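Long-range contacts in prohead core protein protease (Enterobacteria phage T4, PDB 5JBL), which is a serine protease of the prohead inner core that, once activated by self-cleavage, processes many prohead proteins and so makes room for the phage DNA: residues E28-P33 with I62-E67; G157-G162 with D187-P192. The protein carries 3 engineered substitutions. All blocks are in the same frame, centred on the assembly; numbering follows the deposited sequence.

Contact 1 of 2, residues E28-P33 with I62-E67; sequences ETWGQP and IFLQAE. Engineered in segment 62-67: L64 (natural residue Met).
With CG of W30 beside its own backbone N (chi1 -60°) and the indole swung across at chi2 106°, the ring is laid flat over the backbone of F63, L64 and Q65. CA of L64 sits 3.8 Å from the centroid of the five-membered ring and nearly on its normal, a CH-pi contact over the face, while Q65 N comes against the same face nearer the rim. The six-membered end of the indole reaches on to Q65, whose CB lies 3.7 Å from W30 CZ3; the glutamine side chain runs antiparallel alongside the indole with its amide turned 74° from the ring, and its NE2 is hydrogen-bonded to D128. E28 CB lies against the opposite face of the indole, toward its rim, and W30 NE1 is hydrogen-bonded to S160 OG, which helps fix the rotation of the ring. L64, engineered in place of methionine, packs its CG 3.8 Å from W30 NE1.

The peptide under the ring belongs to a classic beta bulge, with the two residues F63 and L64 set opposite the single V129 of the adjacent strand 128-135. Here strand 53-65 of the antiparallel sheet meets the chain just beyond the probable autolysis site between E28 and T29.

No direct hydrogen bond joins the two segments. Instead one water donates to both W30 O, at 2.8 Å, and I62 O, at 2.7 Å, bridging two carbonyls that could not bond each other. Past this water P33 crosses F63 at about a right angle, its CG meeting the edge of the phenyl ring at CE1, 4.1 Å away. V158 also touches P33, and V186 touches F63.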
loop_
_atom_site.group_PDB
_atom_site.type_symbol
_atom_site.label_atom_id
_atom_site.label_comp_id
_atom_site.label_asym_id
_atom_site.label_seq_id
_atom_site.Cartn_x
_atom_site.Cartn_y
_atom_site.Cartn_z
ATOM N N GLU C 28 18.993 1.310 -19.630
ATOM C CA GLU C 28 18.667 1.627 -21.013
ATOM C C GLU C 28 17.182 1.433 -21.239
ATOM O O GLU C 28 16.583 0.527 -20.667
ATOM C CB GLU C 28 19.434 0.738 -21.986
ATOM C CG GLU C 28 20.888 0.494 -21.622
ATOM C CD GLU C 28 21.758 1.741 -21.703
ATOM O OE1 GLU C 28 21.341 2.747 -22.320
ATOM O OE2 GLU C 28 22.872 1.714 -21.137
ATOM N N THR C 29 16.588 2.290 -22.062
ATOM C CA THR C 29 15.251 2.045 -22.580
ATOM C C THR C 29 15.361 1.542 -24.016
ATOM O O THR C 29 16.228 1.981 -24.779
ATOM C CB THR C 29 14.391 3.308 -22.507
ATOM O OG1 THR C 29 15.049 4.366 -23.221
ATOM C CG2 THR C 29 14.195 3.716 -21.069
ATOM N N TRP C 30 14.502 0.591 -24.370
ATOM C CA TRP C 30 14.593 -0.071 -25.665
ATOM C C TRP C 30 13.288 -0.044 -26.459
ATOM O O TRP C 30 13.176 -0.764 -27.454
ATOM C CB TRP C 30 15.038 -1.522 -25.490
ATOM C CG TRP C 30 16.370 -1.699 -24.846
ATOM C CD1 TRP C 30 16.610 -2.131 -23.568
ATOM C CD2 TRP C 30 17.655 -1.492 -25.448
ATOM N NE1 TRP C 30 17.971 -2.197 -23.338
ATOM C CE2 TRP C 30 18.631 -1.805 -24.472
ATOM C CE3 TRP C 30 18.079 -1.030 -26.704
ATOM C CZ2 TRP C 30 19.998 -1.703 -24.721
ATOM C CZ3 TRP C 30 19.437 -0.926 -26.947
ATOM C CH2 TRP C 30 20.382 -1.257 -25.954
ATOM N N GLY C 31 12.296 0.733 -26.046
ATOM C CA GLY C 31 11.077 0.860 -26.821
ATOM C C GLY C 31 9.998 -0.103 -26.386
ATOM O O GLY C 31 10.048 -0.717 -25.318
ATOM N N GLN C 32 8.977 -0.226 -27.239
ATOM C CA GLN C 32 7.808 -1.034 -26.909
ATOM C C GLN C 32 7.904 -2.363 -27.629
ATOM O O GLN C 32 7.982 -2.377 -28.872
ATOM C CB GLN C 32 6.519 -0.325 -27.306
ATOM C CG GLN C 32 6.211 0.953 -26.544
ATOM C CD GLN C 32 5.051 1.704 -27.175
ATOM O OE1 GLN C 32 5.094 2.009 -28.360
ATOM N NE2 GLN C 32 4.000 1.979 -26.397
ATOM N N PRO C 33 7.937 -3.480 -26.916
ATOM C CA PRO C 33 7.930 -4.776 -27.600
ATOM C C PRO C 33 6.629 -4.960 -28.366
ATOM O O PRO C 33 5.549 -4.589 -27.897
ATOM C CB PRO C 33 8.066 -5.787 -26.457
ATOM C CG PRO C 33 8.523 -5.030 -25.287
ATOM C CD PRO C 33 8.187 -3.586 -25.472
ATOM N N ILE C 62 11.447 -7.327 -28.849
ATOM C CA ILE C 62 12.820 -6.864 -28.679
ATOM C C ILE C 62 13.014 -6.355 -27.261
ATOM O O ILE C 62 12.325 -5.428 -26.811
ATOM C CB ILE C 62 13.161 -5.782 -29.709
ATOM C CG1 ILE C 62 13.209 -6.405 -31.108
ATOM C CG2 ILE C 62 14.473 -5.089 -29.348
ATOM C CD1 ILE C 62 13.369 -5.396 -32.226
ATOM N N PHE C 63 13.964 -6.954 -26.546
ATOM C CA PHE C 63 14.278 -6.503 -25.198
ATOM C C PHE C 63 15.584 -5.724 -25.109
ATOM O O PHE C 63 15.726 -4.906 -24.205
ATOM C CB PHE C 63 14.357 -7.694 -24.232
ATOM C CG PHE C 63 13.014 -8.314 -23.873
ATOM C CD1 PHE C 63 11.820 -7.729 -24.259
ATOM C CD2 PHE C 63 12.969 -9.497 -23.146
ATOM C CE1 PHE C 63 10.589 -8.307 -23.920
ATOM C CE2 PHE C 63 11.761 -10.080 -22.797
ATOM C CZ PHE C 63 10.559 -9.481 -23.183
ATOM N N LEU C 64 16.542 -5.982 -25.997
ATOM C CA LEU C 64 17.805 -5.255 -26.060
ATOM C C LEU C 64 18.297 -5.273 -27.502
ATOM O O LEU C 64 17.902 -6.127 -28.302
ATOM C CB LEU C 64 18.881 -5.866 -25.143
ATOM C CG LEU C 64 18.608 -5.967 -23.638
ATOM C CD1 LEU C 64 17.999 -7.324 -23.312
ATOM C CD2 LEU C 64 19.867 -5.730 -22.832
ATOM N N GLN C 65 19.178 -4.333 -27.826
ATOM C CA GLN C 65 19.711 -4.219 -29.179
ATOM C C GLN C 65 21.203 -3.954 -29.154
ATOM O O GLN C 65 21.661 -3.071 -28.426
ATOM C CB GLN C 65 19.029 -3.098 -29.946
ATOM C CG GLN C 65 17.562 -3.325 -30.160
ATOM C CD GLN C 65 16.949 -2.220 -30.969
ATOM O OE1 GLN C 65 16.634 -1.158 -30.437
ATOM N NE2 GLN C 65 16.816 -2.441 -32.272
ATOM N N ALA C 66 21.945 -4.692 -29.983
ATOM C CA ALA C 66 23.373 -4.506 -30.180
ATOM C C ALA C 66 23.627 -3.666 -31.424
ATOM O O ALA C 66 22.793 -3.590 -32.331
ATOM C CB ALA C 66 24.085 -5.858 -30.331
ATOM N N GLU C 67 24.793 -3.021 -31.438
ATOM C CA GLU C 67 25.353 -2.382 -32.634
ATOM C C GLU C 67 24.475 -1.248 -33.147
ATOM O O GLU C 67 24.487 -0.935 -34.338
ATOM C CB GLU C 67 25.594 -3.409 -33.742
ATOM C CG GLU C 67 26.574 -4.507 -33.378
ATOM C CD GLU C 67 28.003 -4.004 -33.234
ATOM O OE1 GLU C 67 28.328 -2.929 -33.791
ATOM O OE2 GLU C 67 28.807 -4.694 -32.569
HETATM O O HOH W 1 11.471 -3.010 -27.700
#

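Contact 2 of 2, residues G157-G162 with D187-P192. Engineered in segment 157-162: A159 (natural residue Ser).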
loop_
_atom_site.group_PDB
_atom_site.type_symbol
_atom_site.label_atom_id
_atom_site.label_comp_id
_atom_site.label_asym_id
_atom_site.label_seq_id
_atom_site.Cartn_x
_atom_site.Cartn_y
_atom_site.Cartn_z
ATOM N N GLY C 157 6.832 0.268 -22.506
ATOM C CA GLY C 157 8.211 0.166 -22.933
ATOM C C GLY C 157 8.958 -0.780 -22.017
ATOM O O GLY C 157 8.455 -1.197 -20.961
ATOM N N VAL C 158 10.168 -1.154 -22.429
ATOM C CA VAL C 158 11.003 -1.983 -21.572
ATOM C C VAL C 158 12.328 -1.271 -21.348
ATOM O O VAL C 158 12.789 -0.469 -22.166
ATOM C CB VAL C 158 11.230 -3.414 -22.115
ATOM C CG1 VAL C 158 9.919 -4.177 -22.127
ATOM C CG2 VAL C 158 11.898 -3.387 -23.516
ATOM N N ALA C 159 12.931 -1.562 -20.203
ATOM C CA ALA C 159 14.245 -1.050 -19.861
ATOM C C ALA C 159 15.079 -2.194 -19.324
ATOM O O ALA C 159 14.548 -3.106 -18.677
ATOM C CB ALA C 159 14.171 0.063 -18.787
ATOM N N SER C 160 16.386 -2.126 -19.565
ATOM C CA SER C 160 17.323 -3.077 -18.980
ATOM C C SER C 160 18.202 -2.347 -17.977
ATOM O O SER C 160 18.340 -1.123 -18.029
ATOM C CB SER C 160 18.187 -3.763 -20.058
ATOM O OG SER C 160 18.957 -2.815 -20.800
ATOM N N ARG C 161 18.765 -3.114 -17.040
ATOM C CA ARG C 161 19.723 -2.626 -16.056
ATOM C C ARG C 161 21.008 -3.446 -16.117
ATOM O O ARG C 161 20.975 -4.666 -16.300
ATOM C CB ARG C 161 19.147 -2.687 -14.631
ATOM C CG ARG C 161 17.948 -1.794 -14.380
ATOM C CD ARG C 161 17.572 -1.815 -12.909
ATOM N NE ARG C 161 16.361 -2.578 -12.671
ATOM C CZ ARG C 161 15.999 -3.072 -11.496
ATOM N NH1 ARG C 161 16.775 -2.911 -10.431
ATOM N NH2 ARG C 161 14.855 -3.737 -11.393
ATOM N N GLY C 162 22.146 -2.786 -15.952
ATOM C CA GLY C 162 23.383 -3.536 -15.953
ATOM C C GLY C 162 24.487 -2.719 -15.325
ATOM O O GLY C 162 24.285 -1.571 -14.923
ATOM N N ASP C 187 12.621 -4.274 -17.167
ATOM C CA ASP C 187 11.626 -3.586 -16.359
ATOM C C ASP C 187 10.584 -2.986 -17.298
ATOM O O ASP C 187 10.931 -2.482 -18.375
ATOM C CB ASP C 187 12.232 -2.436 -15.535
ATOM C CG ASP C 187 13.185 -2.900 -14.461
ATOM O OD1 ASP C 187 12.872 -3.870 -13.727
ATOM O OD2 ASP C 187 14.245 -2.251 -14.321
ATOM N N ALA C 188 9.315 -2.982 -16.890
ATOM C CA ALA C 188 8.313 -2.265 -17.671
ATOM C C ALA C 188 8.330 -0.791 -17.290
ATOM O O ALA C 188 8.322 -0.440 -16.103
ATOM C CB ALA C 188 6.923 -2.872 -17.463
ATOM N N VAL C 189 8.374 0.084 -18.301
ATOM C CA VAL C 189 8.555 1.512 -18.080
ATOM C C VAL C 189 7.643 2.300 -19.004
ATOM O O VAL C 189 7.222 1.824 -20.058
ATOM C CB VAL C 189 10.027 1.955 -18.272
ATOM C CG1 VAL C 189 10.899 1.274 -17.257
ATOM C CG2 VAL C 189 10.527 1.629 -19.703
ATOM N N TRP C 190 7.347 3.528 -18.594
ATOM C CA TRP C 190 6.582 4.438 -19.431
ATOM C C TRP C 190 7.526 5.077 -20.440
ATOM O O TRP C 190 8.537 5.678 -20.056
ATOM C CB TRP C 190 5.886 5.495 -18.578
ATOM C CG TRP C 190 5.083 6.430 -19.404
ATOM C CD1 TRP C 190 3.847 6.204 -19.939
ATOM C CD2 TRP C 190 5.470 7.734 -19.830
ATOM N NE1 TRP C 190 3.430 7.291 -20.646
ATOM C CE2 TRP C 190 4.412 8.246 -20.607
ATOM C CE3 TRP C 190 6.606 8.521 -19.630
ATOM C CZ2 TRP C 190 4.459 9.508 -21.183
ATOM C CZ3 TRP C 190 6.650 9.774 -20.199
ATOM C CH2 TRP C 190 5.581 10.258 -20.966
ATOM N N GLY C 191 7.203 4.945 -21.725
ATOM C CA GLY C 191 8.111 5.337 -22.779
ATOM C C GLY C 191 8.232 6.838 -22.933
ATOM O O GLY C 191 7.243 7.552 -23.134
ATOM N N PRO C 192 9.471 7.345 -22.852
ATOM C CA PRO C 192 9.781 8.780 -22.803
ATOM C C PRO C 192 9.510 9.506 -24.117
ATOM O O PRO C 192 9.400 10.734 -24.094
ATOM C CB PRO C 192 11.277 8.800 -22.469
ATOM C CG PRO C 192 11.798 7.510 -23.010
ATOM C CD PRO C 192 10.688 6.513 -22.807
#
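D187 OD1 is gripped by R161 NH2, in a nearly straight bond of 3.1 Å almost in the guanidinium plane, and by the backbone N of E101. The other carboxylate oxygen, D187 OD2, takes a bond of 2.7 Å from R161 NE, less straight and tilted 20° from that plane, so that the arginine holds the aspartate side-on with one nitrogen to each oxygen. Both oxygens use their syn lone pairs, and the two flat groups are nearly coplanar. A bend at chi3 (-107°) in the arginine chain brings the guanidinium back toward D187. The carboxylate of E101 pairs with R161 NH2, while R161 NH1 is taken by the carbonyls of R107 and N109.

The strands themselves form an antiparallel pair, with G157-V189 and A159-D187 as hydrogen-bonded pairs and V158-A188 a non-hydrogen-bonded pair between them. D187 N to A159 O, at 2.7 Å, is the shortest of the four backbone bonds. At the non-hydrogen-bonded position V158 CA approaches D187 O to 3.2 Å in a CA-H...O contact.

A159, an engineered replacement of the active-site serine, shares its sheet face with D187 and V189, and its CB packs 3.8 Å from V189 CG1. The side chain of D187 also touches A104, the other active-site position changed here.

How the contacts relate
The two contacts come in series along the chain, contact 1 closing before contact 2 opens, yet their centres are only about 9 Å apart. Strand 157-168 joins them: it pairs with strand 24-29 along one edge and with strand 181-189 along the other, all within the mixed sheet. Contact 1 extends from there to strand 53-65 of the second, antiparallel sheet, whereas contact 2 stays inside the first. E28 O accepts from S160 N and also packs against A159 CB, which puts the probable N-terminal cleavage site beside A159, the residue in place of the active-site serine. This agrees with the N-terminus blocking the catalytic centre before the protease is activated.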